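Local coordinates for protein intracellular protease/amidase (Salmonella enterica subsp. enterica serovar Typhimurium, PDB 4K2H) that is of unknown biological function but binds zinc between the two subunits of its dimer and may have peptidase activity, at residues V9-A12 with P13-E17; I105-A108 with A109-L113; I21-L24 with D25-R29; A55-L59 with S60-Q64. The protein carries 1 engineered substitution. All blocks are in the same frame, centred on the assembly; numbering follows the deposited sequence.

Contact 1: residues V9-A12 with P13-E17; sequences VLLA and PGFEE. With ZN (zinc ion), chain O.
With chi1 at 71°, the ring of F15 sits between its own backbone N and carbonyl carbon and folds back over the strand end it follows; L11, whose CG lies beside the backbone N (chi1 -61°), sends CD2 to meet it. This methyl rests over one ring face as a CH-pi contact, L11 CD2 lying 3.9 Å from the centroid of the F15 ring. It is offset toward the rim, where F15 CD1 is 3.6 Å from L11 CD2. The edge of the ring turns to A12: F15 CD2 comes within 3.2 Å of A12 O, which lies in the ring plane. The same oxygen accepts a hydrogen bond from F15 N, 3.0 Å from A12 O, and so closes a type II beta turn with P13 and G14 at its corners. G14 has a positive phi of 86°, usual for glycine. Past the turn the chain becomes a metal site. E16 OE1 binds zinc at 2.0 Å and E17 OE2 binds the same ion at 1.8 Å, with H49 of the same chain and D25 of the second subunit completing the four ligands. The other oxygen of E16 caps A18 N, while E17 OE1 is held by S47 OG. The whole is a strand-turn-helix passage at the C-terminal end of a central strand, part of the first beta-alpha unit of the DJ-1/PfpI fold, here carrying an intersubunit zinc site.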
loop_
_atom_site.group_PDB
_atom_site.type_symbol
_atom_site.label_atom_id
_atom_site.label_comp_id
_atom_site.label_asym_id
_atom_site.label_seq_id
_atom_site.Cartn_x
_atom_site.Cartn_y
_atom_site.Cartn_z
ATOM N N VAL A 9 -9.343 -8.942 -6.672
ATOM C CA VAL A 9 -7.981 -9.013 -6.138
ATOM C C VAL A 9 -7.985 -10.234 -5.240
ATOM O O VAL A 9 -8.772 -10.319 -4.291
ATOM C CB VAL A 9 -7.607 -7.750 -5.345
ATOM C CG1 VAL A 9 -6.195 -7.841 -4.749
ATOM C CG2 VAL A 9 -7.719 -6.518 -6.222
ATOM N N LEU A 10 -7.149 -11.210 -5.561
ATOM C CA LEU A 10 -7.150 -12.446 -4.790
ATOM C C LEU A 10 -6.212 -12.301 -3.606
ATOM O O LEU A 10 -5.056 -11.897 -3.745
ATOM C CB LEU A 10 -6.727 -13.650 -5.648
ATOM C CG LEU A 10 -7.535 -13.884 -6.927
ATOM C CD1 LEU A 10 -7.165 -15.217 -7.537
ATOM C CD2 LEU A 10 -9.029 -13.826 -6.694
ATOM N N LEU A 11 -6.723 -12.667 -2.440
ATOM C CA LEU A 11 -5.977 -12.526 -1.203
ATOM C C LEU A 11 -5.774 -13.875 -0.520
ATOM O O LEU A 11 -6.657 -14.341 0.170
ATOM C CB LEU A 11 -6.694 -11.561 -0.260
ATOM C CG LEU A 11 -6.900 -10.121 -0.716
ATOM C CD1 LEU A 11 -7.457 -9.285 0.433
ATOM C CD2 LEU A 11 -5.630 -9.476 -1.275
ATOM N N ALA A 12 -4.602 -14.476 -0.673
ATOM C CA ALA A 12 -4.292 -15.721 0.027
ATOM C C ALA A 12 -3.490 -15.407 1.309
ATOM O O ALA A 12 -2.949 -14.312 1.435
ATOM C CB ALA A 12 -3.516 -16.656 -0.880
ATOM N N PRO A 13 -3.398 -16.361 2.256
ATOM C CA PRO A 13 -2.605 -16.039 3.460
ATOM C C PRO A 13 -1.185 -15.723 3.072
ATOM O O PRO A 13 -0.603 -16.442 2.251
ATOM C CB PRO A 13 -2.737 -17.326 4.336
ATOM C CG PRO A 13 -4.073 -17.872 3.941
ATOM C CD PRO A 13 -4.158 -17.609 2.442
ATOM N N GLY A 14 -0.639 -14.634 3.612
ATOM C CA GLY A 14 0.690 -14.195 3.205
ATOM C C GLY A 14 0.798 -13.303 1.971
ATOM O O GLY A 14 1.865 -13.008 1.526
ATOM N N PHE A 15 -0.315 -12.845 1.446
ATOM C CA PHE A 15 -0.327 -11.933 0.297
ATOM C C PHE A 15 0.463 -10.693 0.640
ATOM O O PHE A 15 0.423 -10.251 1.770
ATOM C CB PHE A 15 -1.769 -11.558 -0.085
ATOM C CG PHE A 15 -2.491 -10.641 0.903
ATOM C CD1 PHE A 15 -2.565 -9.276 0.680
ATOM C CD2 PHE A 15 -3.119 -11.147 2.036
ATOM C CE1 PHE A 15 -3.240 -8.427 1.529
ATOM C CE2 PHE A 15 -3.783 -10.309 2.920
ATOM C CZ PHE A 15 -3.874 -8.946 2.645
ATOM N N GLU A 16 1.173 -10.132 -0.353
ATOM C CA GLU A 16 1.951 -8.952 -0.161
ATOM C C GLU A 16 0.977 -7.792 -0.128
ATOM O O GLU A 16 0.386 -7.447 -1.146
ATOM C CB GLU A 16 2.982 -8.775 -1.287
ATOM C CG GLU A 16 4.334 -8.283 -0.816
ATOM C CD GLU A 16 4.215 -7.212 0.258
ATOM O OE1 GLU A 16 4.777 -7.419 1.368
ATOM O OE2 GLU A 16 3.521 -6.188 0.007
ATOM N N GLU A 17 0.808 -7.191 1.057
ATOM C CA GLU A 17 -0.218 -6.186 1.250
ATOM C C GLU A 17 0.039 -4.897 0.512
ATOM O O GLU A 17 -0.891 -4.254 0.053
ATOM C CB GLU A 17 -0.479 -5.923 2.722
ATOM C CG GLU A 17 0.613 -5.218 3.531
ATOM C CD GLU A 17 1.922 -5.959 3.608
ATOM O OE1 GLU A 17 1.894 -7.154 3.934
ATOM O OE2 GLU A 17 2.980 -5.322 3.310
HETATM ZN ZN ZN O . 4.507 -6.033 2.732
#

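Contact 2: residues I105-A108 with A109-L113. Engineered in segment 105-108: A106 (natural residue Cys).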
loop_
_atom_site.group_PDB
_atom_site.type_symbol
_atom_site.label_atom_id
_atom_site.label_comp_id
_atom_site.label_asym_id
_atom_site.label_seq_id
_atom_site.Cartn_x
_atom_site.Cartn_y
_atom_site.Cartn_z
ATOM N N ILE A 105 1.635 -9.763 -10.075
ATOM C CA ILE A 105 2.737 -8.937 -9.701
ATOM C C ILE A 105 3.771 -9.696 -8.889
ATOM O O ILE A 105 3.454 -10.609 -8.089
ATOM C CB ILE A 105 2.254 -7.660 -8.989
ATOM C CG1 ILE A 105 3.438 -6.904 -8.378
ATOM C CG2 ILE A 105 1.252 -7.945 -7.900
ATOM C CD1 ILE A 105 3.340 -5.405 -8.566
ATOM N N ALA A 106 5.025 -9.323 -9.109
ATOM C CA ALA A 106 6.152 -9.804 -8.287
ATOM C C ALA A 106 6.321 -11.321 -8.440
ATOM O O ALA A 106 6.472 -11.775 -9.557
ATOM C CB ALA A 106 5.994 -9.380 -6.828
ATOM N N SER A 107 6.303 -12.109 -7.366
ATOM C CA SER A 107 6.513 -13.553 -7.517
ATOM C C SER A 107 5.404 -14.304 -8.275
ATOM O O SER A 107 5.640 -15.418 -8.733
ATOM C CB SER A 107 6.786 -14.228 -6.155
ATOM O OG SER A 107 5.609 -14.363 -5.378
ATOM N N ALA A 108 4.221 -13.699 -8.428
ATOM C CA ALA A 108 2.993 -14.421 -8.784
ATOM C C ALA A 108 2.959 -14.973 -10.214
ATOM O O ALA A 108 2.354 -16.012 -10.458
ATOM C CB ALA A 108 1.779 -13.535 -8.555
ATOM N N ALA A 109 3.616 -14.296 -11.150
ATOM C CA ALA A 109 3.697 -14.842 -12.511
ATOM C C ALA A 109 4.499 -16.155 -12.549
ATOM O O ALA A 109 4.118 -17.113 -13.232
ATOM C CB ALA A 109 4.283 -13.820 -13.470
ATOM N N ALA A 110 5.605 -16.217 -11.828
ATOM C CA ALA A 110 6.392 -17.438 -11.812
ATOM C C ALA A 110 5.678 -18.517 -10.991
ATOM O O ALA A 110 5.458 -19.636 -11.470
ATOM C CB ALA A 110 7.767 -17.159 -11.238
ATOM N N ARG A 111 5.295 -18.160 -9.766
ATOM C CA ARG A 111 4.770 -19.127 -8.783
ATOM C C ARG A 111 3.368 -19.593 -9.031
ATOM O O ARG A 111 3.037 -20.694 -8.626
ATOM C CB ARG A 111 4.793 -18.564 -7.362
ATOM C CG ARG A 111 6.164 -18.243 -6.830
ATOM C CD ARG A 111 6.941 -19.482 -6.442
ATOM N NE ARG A 111 8.106 -19.087 -5.661
ATOM C CZ ARG A 111 8.067 -18.679 -4.392
ATOM N NH1 ARG A 111 6.919 -18.636 -3.699
ATOM N NH2 ARG A 111 9.200 -18.317 -3.799
ATOM N N VAL A 112 2.524 -18.775 -9.643
ATOM C CA VAL A 112 1.146 -19.179 -9.840
ATOM C C VAL A 112 0.924 -19.627 -11.286
ATOM O O VAL A 112 0.403 -20.720 -11.535
ATOM C CB VAL A 112 0.132 -18.067 -9.432
ATOM C CG1 VAL A 112 -1.281 -18.607 -9.474
ATOM C CG2 VAL A 112 0.413 -17.531 -8.034
ATOM N N LEU A 113 1.314 -18.802 -12.245
ATOM C CA LEU A 113 1.042 -19.135 -13.643
ATOM C C LEU A 113 2.137 -20.050 -14.206
ATOM O O LEU A 113 1.836 -21.095 -14.775
ATOM C CB LEU A 113 0.915 -17.870 -14.484
ATOM C CG LEU A 113 -0.054 -16.842 -13.923
ATOM C CD1 LEU A 113 -0.219 -15.678 -14.873
ATOM C CD2 LEU A 113 -1.390 -17.491 -13.612
HETATM O O HOH W 1 4.624 -11.330 -11.508
#
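S107, in the tight turn that corresponds to the nucleophile elbow of DJ-1/PfpI proteins, packs on R111, four residues on in the helix that follows. Residue A106, an engineered replacement of the natural cysteine, stands at the tip of this type II' turn with a positive phi of 64°, the strained backbone expected of an elbow. Its methyl points away from residues 109-113 and touches E19 of helix 17-29. S107 and R111 meet along their inner carbons, S107 CB being 4.1 Å from R111 CG, and their polar ends then part: S107 OG bonds to S79 OG, whereas R111 NH1 makes a weak bond to P76 O. The arginine runs this way because its CG lies beside the backbone N (chi1 -63°) and the chain bends again at the next torsion. Beneath the pair, R111 N donates to S107 O at 3.0 Å in a nearly straight bond. A108 and V112 form the next such pair, in loose apolar touch: A108 CB is 4.3 Å from V112 CG2, the branch of the valine that flanks its backbone N. V112 N reaches A108 O at 2.9 Å, and L113 N adds a weak bond to that oxygen at 3.5 Å, the mark of a wider pi-type turn. Across the elbow, one water donates to A106 O at 2.7 Å and accepts from A109 N at 3.2 Å.

Contact 3: residues I21-L24 with D25-R29; sequences IVTL and DILRR. With ZN (zinc ion), chain P.
Helix 17-29 is the crossover helix of a beta-alpha-beta unit between strands 6-11 and 33-38, and its last turns, where L24 packs on R28 and T23 on L27, give a clear case of one helix serving several faces. Along the backbone, D25, I26, L27 and R28 each donate to the carbonyl four residues earlier; the first of these bonds, D25 N to I21 O, measures 2.8 Å. Toward the sheet, L24 spreads under the arginine: its CD1 lies over one face of the R28 guanidinium, 3.8 Å above the plane, and L24 CD2 is 3.5 Å from R28 NH1. The arginine is extended from CG to NE and carries its polar end past the leucine to V34 O and to a salt bridge with D56. The side chains of T23 and L27 lie side by side, pointing the same way, with T23 CG2 3.9 Å from L27 CD1, whereas V22 and I26 face helix 159-171. The metal-binding side is different. D25, with CG swung opposite its backbone N (chi1 163°), gives OD1 to zinc at 2.1 Å. Its other oxygen forms a salt bridge with R29: the NE of R29 lies 2.8 Å from D25 OD2, on the syn side but 31° out of the carboxylate plane, while OD2 stays in the plane of the guanidinium. A weak bond joins R29 NH2 to D25 OD1, so both oxygens are engaged and the carboxylate is probably fixed in rotation. E16, E17 and H49 of the second subunit supply the remaining ligands, an arrangement characteristic of a metal site bridging a dimer interface.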
loop_
_atom_site.group_PDB
_atom_site.type_symbol
_atom_site.label_atom_id
_atom_site.label_comp_id
_atom_site.label_asym_id
_atom_site.label_seq_id
_atom_site.Cartn_x
_atom_site.Cartn_y
_atom_site.Cartn_z
ATOM N N ILE A 21 -2.659 -3.534 -1.879
ATOM C CA ILE A 21 -3.362 -2.328 -1.430
ATOM C C ILE A 21 -3.141 -1.115 -2.342
ATOM O O ILE A 21 -4.093 -0.362 -2.558
ATOM C CB ILE A 21 -3.051 -1.953 0.037
ATOM C CG1 ILE A 21 -3.697 -2.927 1.033
ATOM C CG2 ILE A 21 -3.514 -0.546 0.345
ATOM C CD1 ILE A 21 -4.629 -3.971 0.434
ATOM N N VAL A 22 -1.925 -0.915 -2.867
ATOM C CA VAL A 22 -1.699 0.222 -3.779
ATOM C C VAL A 22 -2.563 0.010 -5.027
ATOM O O VAL A 22 -3.235 0.940 -5.468
ATOM C CB VAL A 22 -0.216 0.466 -4.120
ATOM C CG1 VAL A 22 -0.046 1.590 -5.147
ATOM C CG2 VAL A 22 0.567 0.854 -2.884
ATOM N N THR A 23 -2.629 -1.225 -5.539
ATOM C CA THR A 23 -3.389 -1.485 -6.757
ATOM C C THR A 23 -4.866 -1.222 -6.506
ATOM O O THR A 23 -5.585 -0.642 -7.327
ATOM C CB THR A 23 -3.223 -2.940 -7.244
ATOM O OG1 THR A 23 -1.842 -3.255 -7.374
ATOM C CG2 THR A 23 -3.910 -3.144 -8.610
ATOM N N LEU A 24 -5.332 -1.677 -5.351
ATOM C CA LEU A 24 -6.706 -1.467 -4.995
ATOM C C LEU A 24 -7.018 0.025 -4.822
ATOM O O LEU A 24 -8.048 0.521 -5.265
ATOM C CB LEU A 24 -6.981 -2.254 -3.719
ATOM C CG LEU A 24 -8.392 -2.161 -3.247
ATOM C CD1 LEU A 24 -8.743 -3.494 -2.605
ATOM C CD2 LEU A 24 -8.544 -0.957 -2.320
ATOM N N ASP A 25 -6.137 0.738 -4.158
ATOM C CA ASP A 25 -6.329 2.178 -3.973
ATOM C C ASP A 25 -6.427 2.899 -5.338
ATOM O O ASP A 25 -7.314 3.726 -5.571
ATOM C CB ASP A 25 -5.193 2.737 -3.098
ATOM C CG ASP A 25 -5.047 4.220 -3.180
ATOM O OD1 ASP A 25 -5.444 4.870 -2.210
ATOM O OD2 ASP A 25 -4.488 4.779 -4.175
ATOM N N ILE A 26 -5.511 2.591 -6.238
ATOM C CA ILE A 26 -5.504 3.286 -7.547
ATOM C C ILE A 26 -6.818 3.011 -8.285
ATOM O O ILE A 26 -7.516 3.946 -8.707
ATOM C CB ILE A 26 -4.308 2.844 -8.407
ATOM C CG1 ILE A 26 -2.995 3.272 -7.743
ATOM C CG2 ILE A 26 -4.400 3.398 -9.829
ATOM C CD1 ILE A 26 -2.853 4.761 -7.553
ATOM N N LEU A 27 -7.171 1.733 -8.391
ATOM C CA LEU A 27 -8.392 1.322 -9.054
ATOM C C LEU A 27 -9.611 2.022 -8.462
ATOM O O LEU A 27 -10.463 2.528 -9.215
ATOM C CB LEU A 27 -8.572 -0.194 -9.005
ATOM C CG LEU A 27 -7.559 -1.078 -9.768
ATOM C CD1 LEU A 27 -7.710 -2.545 -9.367
ATOM C CD2 LEU A 27 -7.733 -0.957 -11.267
ATOM N N ARG A 28 -9.700 2.060 -7.138
ATOM C CA ARG A 28 -10.860 2.646 -6.486
ATOM C C ARG A 28 -10.861 4.175 -6.584
ATOM O O ARG A 28 -11.926 4.775 -6.566
ATOM C CB ARG A 28 -11.022 2.161 -5.012
ATOM C CG ARG A 28 -11.836 0.875 -4.890
ATOM C CD ARG A 28 -11.916 0.287 -3.466
ATOM N NE ARG A 28 -12.588 -1.028 -3.425
ATOM C CZ ARG A 28 -12.539 -1.920 -2.427
ATOM N NH1 ARG A 28 -11.835 -1.717 -1.307
ATOM N NH2 ARG A 28 -13.181 -3.074 -2.567
ATOM N N ARG A 29 -9.699 4.813 -6.719
ATOM C CA ARG A 29 -9.682 6.269 -6.961
ATOM C C ARG A 29 -10.337 6.590 -8.294
ATOM O O ARG A 29 -10.992 7.615 -8.431
ATOM C CB ARG A 29 -8.273 6.838 -6.980
ATOM C CG ARG A 29 -7.729 7.208 -5.621
ATOM C CD ARG A 29 -6.253 7.446 -5.693
ATOM N NE ARG A 29 -5.650 7.270 -4.390
ATOM C CZ ARG A 29 -5.622 8.197 -3.446
ATOM N NH1 ARG A 29 -6.138 9.391 -3.660
ATOM N NH2 ARG A 29 -5.058 7.911 -2.269
HETATM ZN ZN ZN P . -6.733 4.416 -0.615
#

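Contact 4: residues A55-L59 with S60-Q64; sequences ADSTL and SERQQ
E61 N bonds to T58 O at 3.1 Å and R62 N to L59 O at 2.9 Å, two successive i to i+3 bonds whose donors stand well above the carbonyl planes, where the edge strand 57-58 runs into a short 3-10 turn. These belong to the tight part. R62 then curls back, bent at chi2 (-72°), beneath the strand end, and the buried S57 sets its OG over one face of the guanidinium, 3.5 Å above the plane. In the guanidinium plane, R62 NH2 meets E61 O at 2.9 Å, while NH1 forms a salt bridge with E35. L59 points the other way, onto L37 and onto V88 and F91 of helix 86-97. The solvent side is looser. There T58 and S60 join hydroxyl to hydroxyl, T58 OG1 being 2.7 Å from S60 OG. E61 touches T58 through its CG, 3.5 Å from T58 OG1, but its carboxylate leads away, and the exposed Q63 and Q64 are joined by Q64 NE2, 3.0 Å from Q63 OE1, where crystal packing also touches them. The chemistry thus implies a turn closed mainly by its own polar groups, with one arginine tying it to strand 33-38.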
loop_
_atom_site.group_PDB
_atom_site.type_symbol
_atom_site.label_atom_id
_atom_site.label_comp_id
_atom_site.label_asym_id
_atom_site.label_seq_id
_atom_site.Cartn_x
_atom_site.Cartn_y
_atom_site.Cartn_z
ATOM N N ALA A 55 -11.424 -9.488 3.543
ATOM C CA ALA A 55 -11.863 -9.492 2.133
ATOM C C ALA A 55 -13.342 -9.183 1.931
ATOM O O ALA A 55 -14.198 -9.494 2.768
ATOM C CB ALA A 55 -11.502 -10.814 1.441
ATOM N N ASP A 56 -13.656 -8.585 0.801
ATOM C CA ASP A 56 -15.065 -8.332 0.454
ATOM C C ASP A 56 -15.867 -9.639 0.353
ATOM O O ASP A 56 -17.022 -9.723 0.794
ATOM C CB ASP A 56 -15.178 -7.533 -0.844
ATOM C CG ASP A 56 -14.578 -6.145 -0.732
ATOM O OD1 ASP A 56 -14.787 -5.516 0.303
ATOM O OD2 ASP A 56 -13.870 -5.674 -1.654
ATOM N N SER A 57 -15.250 -10.680 -0.187
ATOM C CA SER A 57 -15.970 -11.929 -0.360
ATOM C C SER A 57 -14.965 -13.046 -0.525
ATOM O O SER A 57 -13.794 -12.875 -0.201
ATOM C CB SER A 57 -16.928 -11.788 -1.561
ATOM O OG SER A 57 -17.510 -13.012 -1.943
ATOM N N THR A 58 -15.410 -14.183 -1.052
ATOM C CA THR A 58 -14.551 -15.335 -1.217
ATOM C C THR A 58 -14.723 -15.872 -2.596
ATOM O O THR A 58 -15.716 -15.594 -3.264
ATOM C CB THR A 58 -14.887 -16.465 -0.212
ATOM O OG1 THR A 58 -16.232 -16.911 -0.408
ATOM C CG2 THR A 58 -14.750 -15.995 1.204
ATOM N N LEU A 59 -13.741 -16.654 -3.016
ATOM C CA LEU A 59 -13.742 -17.263 -4.321
ATOM C C LEU A 59 -14.925 -18.187 -4.451
ATOM O O LEU A 59 -15.563 -18.259 -5.526
ATOM C CB LEU A 59 -12.450 -18.060 -4.496
ATOM C CG LEU A 59 -11.605 -17.879 -5.726
ATOM C CD1 LEU A 59 -11.463 -16.417 -6.093
ATOM C CD2 LEU A 59 -10.246 -18.500 -5.437
ATOM N N SER A 60 -15.241 -18.866 -3.349
ATOM C CA SER A 60 -16.367 -19.808 -3.313
ATOM C C SER A 60 -17.716 -19.169 -3.635
ATOM O O SER A 60 -18.599 -19.851 -4.119
ATOM C CB SER A 60 -16.435 -20.510 -1.962
ATOM O OG SER A 60 -16.680 -19.566 -0.929
ATOM N N GLU A 61 -17.867 -17.867 -3.392
ATOM C CA GLU A 61 -19.078 -17.119 -3.768
ATOM C C GLU A 61 -19.029 -16.498 -5.166
ATOM O O GLU A 61 -19.941 -15.779 -5.555
ATOM C CB GLU A 61 -19.307 -15.983 -2.765
ATOM C CG GLU A 61 -19.615 -16.461 -1.357
ATOM C CD GLU A 61 -20.810 -17.396 -1.356
ATOM O OE1 GLU A 61 -21.877 -16.986 -1.867
ATOM O OE2 GLU A 61 -20.678 -18.548 -0.884
ATOM N N ARG A 62 -17.972 -16.745 -5.928
ATOM C CA ARG A 62 -17.816 -16.062 -7.202
ATOM C C ARG A 62 -17.489 -17.000 -8.339
ATOM O O ARG A 62 -16.836 -16.605 -9.314
ATOM C CB ARG A 62 -16.720 -15.012 -7.066
ATOM C CG ARG A 62 -17.085 -13.894 -6.102
ATOM C CD ARG A 62 -18.139 -12.997 -6.730
ATOM N NE ARG A 62 -18.483 -11.858 -5.879
ATOM C CZ ARG A 62 -19.380 -11.902 -4.898
ATOM N NH1 ARG A 62 -19.638 -10.824 -4.190
ATOM N NH2 ARG A 62 -20.022 -13.016 -4.617
ATOM N N GLN A 63 -17.958 -18.233 -8.256
ATOM C CA GLN A 63 -17.488 -19.224 -9.219
ATOM C C GLN A 63 -17.995 -19.008 -10.639
ATOM O O GLN A 63 -17.315 -19.412 -11.593
ATOM C CB GLN A 63 -17.785 -20.654 -8.772
ATOM C CG GLN A 63 -16.818 -21.645 -9.418
ATOM C CD GLN A 63 -17.343 -23.059 -9.439
ATOM O OE1 GLN A 63 -18.354 -23.367 -10.099
ATOM N NE2 GLN A 63 -16.656 -23.936 -8.730
ATOM N N GLN A 64 -19.166 -18.387 -10.788
ATOM C CA GLN A 64 -19.690 -18.026 -12.134
ATOM C C GLN A 64 -19.550 -16.543 -12.454
ATOM O O GLN A 64 -20.017 -16.098 -13.512
ATOM C CB GLN A 64 -21.175 -18.420 -12.296
ATOM C CG GLN A 64 -21.391 -19.868 -12.699
ATOM C CD GLN A 64 -21.037 -20.820 -11.572
ATOM O OE1 GLN A 64 -21.555 -20.691 -10.466
ATOM N NE2 GLN A 64 -20.150 -21.776 -11.846
#

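Overall arrangement
Contacts 1 and 3 follow one another along the chain, 14 Å between centres, and together supply both halves of the zinc coordination: the ligands of contact 1 meet D25 of the second subunit, and D25 of contact 3 meets that subunit's E16, E17 and H49. Contacts 1 and 2 do not touch, yet the side chain of A106 lies about 6 Å from that of E16 and about 10 Å from a zinc ion. Contact 4 is remote from the metal, but L10 CD2 packs on its L59 CD1 at 3.6 Å, and R28 NH2 forms a salt bridge with its D56 OD2 at 2.8 Å, the latter joining the crossover helix to the lead-in of the edge strand.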